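Local coordinates for protein cellulose synthase 1 (PDB 4I86) that carries, in the fragment modelled, a PilZ regulatory domain, a small antiparallel beta-barrel of the cyclic di-GMP-binding kind, at residues V20-A23 and D24-I28; N90-Q93 and E94-I98. All coordinates share one frame; numbering follows the deposited sequence.

Contact 1: V20-A23 and D24-I28; sequences VANA and DGSII
Asn22 and Ile27 meet through the backbone and through the asparagine side chain. Asn22 N donates to Ile27 O at 3.0 Å, joining the end of strand 17-22 to the residue just ahead of strand 28-36. The return bond is different: Ile27 N does not go to Asn22 O but to the side chain, Asn22 OD1, at 2.8 Å. That donor sits above the amide plane, 38° out of it. Asn22 O is already engaged by Gly25 N at 3.1 Å, the bond that closes a type I turn from Asn22 to Gly25. The side chain thus takes over as acceptor for Ile27 N, and a chi1 of 58°, which sets CG between the backbone N and the carbonyl carbon, folds the amide back over the loop. Its other end, Asn22 ND2, appears to donate to Ser26 OG, whose placing is less sure, and lies 3.3 Å from Ile27 CG1, where the two side chains cross at about a right angle. The Asp24 carboxylate fits an Asx turn by accepting from Ser26 N, although the placing of Asp24 OD1 is doubtful. Beyond the loop, at the strand ends, Ala21 and Ile28 form a non-hydrogen-bonded antiparallel pair, with Ala21 CB against Ile28 CG1 at 3.9 Å. Trp47, from a neighbouring loop, touches Val20, Asn22 and Ile27. The whole is a beta hairpin at the surface of the PilZ barrel, its chain reversed by a type I turn whose last residue, Gly25, has positive phi.

Contact 2: N90-Q93 and E94-I98; sequences NLQQ and EFSVI
Leu91 and Phe95, one helical turn apart, touch through both backbone and side chain at the start of helix 91-105. Among the backbone bonds, Phe95 N donates to Leu91 O at 2.9 Å, and Glu94 N reaches Asn90 O at 2.9 Å, lying in the carbonyl plane. Further along, Val97 N makes a longer bond to Gln93 O, 3.3 Å.

Side-chain hydrogen bonds reinforce this ladder at two points. Asn90 is the N-cap: its OD1 accepts from Gln93 N at 2.7 Å, with the donor almost in line with the amide C=O (177°), and so satisfies a backbone N-H that has no preceding turn to bond with. Ser96 returns to the previous turn, where OG donates to Gln92 O at 2.8 Å while Ser96 N bonds the same oxygen at 3.0 Å; the two donors come from opposite faces of the carbonyl plane. A chi1 of -63° makes this possible by holding OG beside the serine's own backbone N.

Phe95 presents its ring edge to a carbonyl, with CD2 3.2 Å from Leu91 O and the oxygen near the ring plane. The apolar contact is looser: Leu91 CD2 only grazes Phe95 CE2 at 4.4 Å.

Outside the segments, Gln93 turns its extended chain back, and its OE1 accepts from Asp89 N just ahead of the helix. Toward the barrel, Gln93 rests on Pro71 and Val97 on Leu70, both of strand 66-77. Met38, in a loop, touches Glu94, Val97 and Ile98, and Glu94 also meets Ile88, so this first part of the helix lies against one strand and the loops beside it.

In the fold
Contact 1 comes first along the chain, at the hairpin joining strand 17-22 to strand 28-36; contact 2 follows much later, after strand 82-86, where the closing helix 91-105 begins. Their centres lie about 21 Å apart and their nearest atoms about 12 Å, so the two do not touch. Both belong to the same PilZ domain, and the antiparallel sheet connects them indirectly: strand 28-36, which leaves contact 1, runs to the loop bearing Met38, and that residue packs against the helix of contact 2. One contact therefore turns the chain at the surface of the barrel, while the other starts the helix laid against the barrel.

Contact 1: V20-A23 and D24-I28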
ATOM      1  N   VAL A  20      -2.408  -4.543   6.790  1.00 23.77           N
ATOM      2  CA  VAL A  20      -3.420  -3.642   6.254  1.00 25.23           C
ATOM      3  C   VAL A  20      -4.671  -3.672   7.111  1.00 26.96           C
ATOM      4  O   VAL A  20      -5.209  -4.739   7.397  1.00 28.92           O
ATOM      5  CB  VAL A  20      -3.834  -4.046   4.834  1.00 23.64           C
ATOM      6  CG1 VAL A  20      -4.765  -2.986   4.247  1.00 22.83           C
ATOM      7  CG2 VAL A  20      -2.601  -4.267   3.964  1.00 19.75           C
ATOM      8  N   ALA A  21      -5.130  -2.493   7.512  1.00 24.51           N
ATOM      9  CA  ALA A  21      -6.358  -2.353   8.267  1.00 27.24           C
ATOM     10  C   ALA A  21      -7.285  -1.393   7.536  1.00 27.79           C
ATOM     11  O   ALA A  21      -6.809  -0.392   6.987  1.00 25.49           O
ATOM     12  CB  ALA A  21      -6.046  -1.804   9.635  1.00 26.24           C
ATOM     13  N   ASN A  22      -8.597  -1.648   7.540  1.00 25.36           N
ATOM     14  CA  ASN A  22      -9.538  -0.617   7.061  1.00 26.45           C
ATOM     15  C   ASN A  22      -9.664   0.505   8.096  1.00 26.54           C
ATOM     16  O   ASN A  22      -9.124   0.396   9.190  1.00 25.45           O
ATOM     17  CB  ASN A  22     -10.900  -1.182   6.617  1.00 30.41           C
ATOM     18  CG  ASN A  22     -11.614  -1.957   7.720  1.00 36.58           C
ATOM     19  OD1 ASN A  22     -11.159  -1.998   8.868  1.00 32.19           O
ATOM     20  ND2 ASN A  22     -12.757  -2.564   7.374  1.00 37.93           N
ATOM     21  N   ALA A  23     -10.343   1.594   7.762  1.00 28.08           N
ATOM     22  CA  ALA A  23     -10.233   2.811   8.575  1.00 28.45           C
ATOM     23  C   ALA A  23     -10.943   2.739   9.913  1.00 36.80           C
ATOM     24  O   ALA A  23     -10.579   3.472  10.843  1.00 31.56           O
ATOM     25  CB  ALA A  23     -10.691   4.060   7.791  1.00 29.84           C
ATOM     26  N   ASP A  24     -11.957   1.880  10.012  1.00 36.35           N
ATOM     27  CA  ASP A  24     -12.641   1.699  11.288  1.00 37.63           C
ATOM     28  C   ASP A  24     -12.096   0.523  12.099  1.00 37.11           C
ATOM     29  O   ASP A  24     -12.592   0.241  13.183  1.00 40.56           O
ATOM     30  CB  ASP A  24     -14.165   1.627  11.120  1.00 42.91           C
ATOM     31  CG  ASP A  24     -14.632   0.398  10.350  1.00 46.74           C
ATOM     32  OD1 ASP A  24     -13.876  -0.593  10.229  1.00 42.39           O
ATOM     33  OD2 ASP A  24     -15.793   0.425   9.879  1.00 54.28           O
ATOM     34  N   GLY A  25     -11.065  -0.147  11.582  1.00 33.85           N
ATOM     35  CA  GLY A  25     -10.402  -1.208  12.328  1.00 35.46           C
ATOM     36  C   GLY A  25     -11.155  -2.528  12.356  1.00 38.45           C
ATOM     37  O   GLY A  25     -10.724  -3.476  13.023  1.00 39.94           O
ATOM     38  N   SER A  26     -12.270  -2.597  11.629  1.00 34.53           N
ATOM     39  CA  SER A  26     -13.084  -3.820  11.560  1.00 40.56           C
ATOM     40  C   SER A  26     -12.385  -4.934  10.782  1.00 37.42           C
ATOM     41  O   SER A  26     -12.684  -6.122  10.956  1.00 36.22           O
ATOM     42  CB  SER A  26     -14.460  -3.526  10.947  1.00 40.55           C
ATOM     43  OG  SER A  26     -14.339  -2.780   9.743  1.00 45.32           O
ATOM     44  N   ILE A  27     -11.447  -4.556   9.922  1.00 35.44           N
ATOM     45  CA  ILE A  27     -10.675  -5.545   9.171  1.00 31.50           C
ATOM     46  C   ILE A  27      -9.173  -5.288   9.282  1.00 32.14           C
ATOM     47  O   ILE A  27      -8.713  -4.145   9.163  1.00 32.72           O
ATOM     48  CB  ILE A  27     -11.087  -5.575   7.682  1.00 34.54           C
ATOM     49  CG1 ILE A  27     -12.587  -5.870   7.541  1.00 34.63           C
ATOM     50  CG2 ILE A  27     -10.260  -6.594   6.914  1.00 35.20           C
ATOM     51  CD1 ILE A  27     -13.125  -5.684   6.123  1.00 40.56           C
ATOM     52  N   ILE A  28      -8.421  -6.358   9.515  1.00 27.08           N
ATOM     53  CA  ILE A  28      -6.967  -6.307   9.603  1.00 32.14           C
ATOM     54  C   ILE A  28      -6.372  -7.580   9.026  1.00 36.44           C
ATOM     55  O   ILE A  28      -6.705  -8.685   9.477  1.00 36.88           O
ATOM     56  CB  ILE A  28      -6.476  -6.206  11.052  1.00 31.47           C
ATOM     57  CG1 ILE A  28      -6.993  -4.929  11.722  1.00 27.37           C
ATOM     58  CG2 ILE A  28      -4.949  -6.285  11.100  1.00 29.41           C
ATOM     59  CD1 ILE A  28      -6.452  -4.758  13.117  1.00 33.58           C
TER

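Contact 2: N90-Q93 and E94-I98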
ATOM      1  N   ASN A  90      -0.767  15.366   2.476  1.00 33.44           N
ATOM      2  CA  ASN A  90       0.248  16.297   2.956  1.00 33.32           C
ATOM      3  C   ASN A  90       1.660  15.854   2.551  1.00 33.04           C
ATOM      4  O   ASN A  90       1.856  14.757   2.003  1.00 27.09           O
ATOM      5  CB  ASN A  90       0.138  16.495   4.473  1.00 32.92           C
ATOM      6  CG  ASN A  90       0.362  15.208   5.255  1.00 37.98           C
ATOM      7  OD1 ASN A  90       1.202  14.380   4.886  1.00 32.82           O
ATOM      8  ND2 ASN A  90      -0.401  15.029   6.346  1.00 39.80           N
ATOM      9  N   LEU A  91       2.634  16.713   2.822  1.00 31.19           N
ATOM     10  CA  LEU A  91       4.025  16.454   2.472  1.00 33.08           C
ATOM     11  C   LEU A  91       4.612  15.216   3.141  1.00 29.28           C
ATOM     12  O   LEU A  91       5.398  14.492   2.527  1.00 26.78           O
ATOM     13  CB  LEU A  91       4.897  17.672   2.803  1.00 29.53           C
ATOM     14  CG  LEU A  91       4.816  18.811   1.804  1.00 34.52           C
ATOM     15  CD1 LEU A  91       5.915  19.840   2.106  1.00 37.32           C
ATOM     16  CD2 LEU A  91       4.974  18.255   0.398  1.00 30.47           C
ATOM     17  N   GLN A  92       4.262  14.969   4.398  1.00 24.71           N
ATOM     18  CA  GLN A  92       4.809  13.792   5.052  1.00 30.84           C
ATOM     19  C   GLN A  92       4.274  12.515   4.412  1.00 26.80           C
ATOM     20  O   GLN A  92       4.989  11.510   4.357  1.00 25.66           O
ATOM     21  CB  GLN A  92       4.552  13.776   6.566  1.00 34.60           C
ATOM     22  CG  GLN A  92       5.140  12.528   7.231  1.00 39.72           C
ATOM     23  CD  GLN A  92       6.358  12.811   8.123  1.00 46.68           C
ATOM     24  OE1 GLN A  92       6.226  13.423   9.191  1.00 52.15           O
ATOM     25  NE2 GLN A  92       7.541  12.343   7.700  1.00 37.53           N
ATOM     26  N   GLN A  93       3.025  12.554   3.945  1.00 23.70           N
ATOM     27  CA  GLN A  93       2.418  11.406   3.271  1.00 26.03           C
ATOM     28  C   GLN A  93       3.058  11.218   1.896  1.00 21.89           C
ATOM     29  O   GLN A  93       3.373  10.096   1.492  1.00 19.28           O
ATOM     30  CB  GLN A  93       0.888  11.553   3.201  1.00 24.61           C
ATOM     31  CG  GLN A  93       0.262  11.405   4.603  1.00 27.57           C
ATOM     32  CD  GLN A  93      -1.248  11.501   4.627  1.00 32.97           C
ATOM     33  OE1 GLN A  93      -1.883  11.753   3.600  1.00 32.52           O
ATOM     34  NE2 GLN A  93      -1.839  11.296   5.812  1.00 26.53           N
ATOM     35  N   GLU A  94       3.302  12.324   1.210  1.00 22.36           N
ATOM     36  CA  GLU A  94       3.977  12.275  -0.081  1.00 27.11           C
ATOM     37  C   GLU A  94       5.351  11.620   0.076  1.00 19.75           C
ATOM     38  O   GLU A  94       5.728  10.729  -0.690  1.00 17.64           O
ATOM     39  CB  GLU A  94       4.151  13.698  -0.639  1.00 25.86           C
ATOM     40  CG  GLU A  94       4.984  13.767  -1.918  1.00 27.21           C
ATOM     41  CD  GLU A  94       4.251  13.188  -3.119  1.00 29.97           C
ATOM     42  OE1 GLU A  94       4.916  12.698  -4.064  1.00 29.43           O
ATOM     43  OE2 GLU A  94       3.002  13.259  -3.135  1.00 33.63           O
ATOM     44  N   PHE A  95       6.095  12.049   1.085  1.00 19.63           N
ATOM     45  CA  PHE A  95       7.453  11.553   1.268  1.00 19.85           C
ATOM     46  C   PHE A  95       7.569  10.176   1.896  1.00 20.81           C
ATOM     47  O   PHE A  95       8.604   9.528   1.758  1.00 18.72           O
ATOM     48  CB  PHE A  95       8.333  12.570   2.006  1.00 21.21           C
ATOM     49  CG  PHE A  95       8.813  13.686   1.124  1.00 18.57           C
ATOM     50  CD1 PHE A  95       9.807  13.461   0.185  1.00 19.98           C
ATOM     51  CD2 PHE A  95       8.254  14.949   1.212  1.00 21.79           C
ATOM     52  CE1 PHE A  95      10.243  14.490  -0.653  1.00 21.64           C
ATOM     53  CE2 PHE A  95       8.693  15.985   0.387  1.00 23.00           C
ATOM     54  CZ  PHE A  95       9.688  15.746  -0.543  1.00 23.40           C
ATOM     55  N   SER A  96       6.521   9.712   2.566  1.00 18.87           N
ATOM     56  CA  SER A  96       6.535   8.333   3.040  1.00 20.29           C
ATOM     57  C   SER A  96       6.463   7.418   1.838  1.00 17.94           C
ATOM     58  O   SER A  96       7.167   6.413   1.768  1.00 16.32           O
ATOM     59  CB  SER A  96       5.362   8.059   3.972  1.00 21.69           C
ATOM     60  OG  SER A  96       5.481   8.869   5.126  1.00 23.51           O
ATOM     61  N   VAL A  97       5.624   7.787   0.874  1.00 17.87           N
ATOM     62  CA  VAL A  97       5.514   7.031  -0.373  1.00 18.55           C
ATOM     63  C   VAL A  97       6.846   7.042  -1.117  1.00 16.34           C
ATOM     64  O   VAL A  97       7.298   6.006  -1.576  1.00 16.35           O
ATOM     65  CB  VAL A  97       4.404   7.582  -1.289  1.00 18.50           C
ATOM     66  CG1 VAL A  97       4.444   6.886  -2.674  1.00 17.96           C
ATOM     67  CG2 VAL A  97       3.048   7.400  -0.628  1.00 18.61           C
ATOM     68  N   ILE A  98       7.464   8.217  -1.236  1.00 16.91           N
ATOM     69  CA  ILE A  98       8.774   8.339  -1.875  1.00 20.64           C
ATOM     70  C   ILE A  98       9.816   7.471  -1.155  1.00 18.62           C
ATOM     71  O   ILE A  98      10.587   6.741  -1.793  1.00 19.47           O
ATOM     72  CB  ILE A  98       9.240   9.825  -1.953  1.00 16.60           C
ATOM     73  CG1 ILE A  98       8.350  10.625  -2.906  1.00 17.98           C
ATOM     74  CG2 ILE A  98      10.706   9.929  -2.339  1.00 17.79           C
ATOM     75  CD1 ILE A  98       8.641  12.138  -2.937  1.00 16.90           C
TER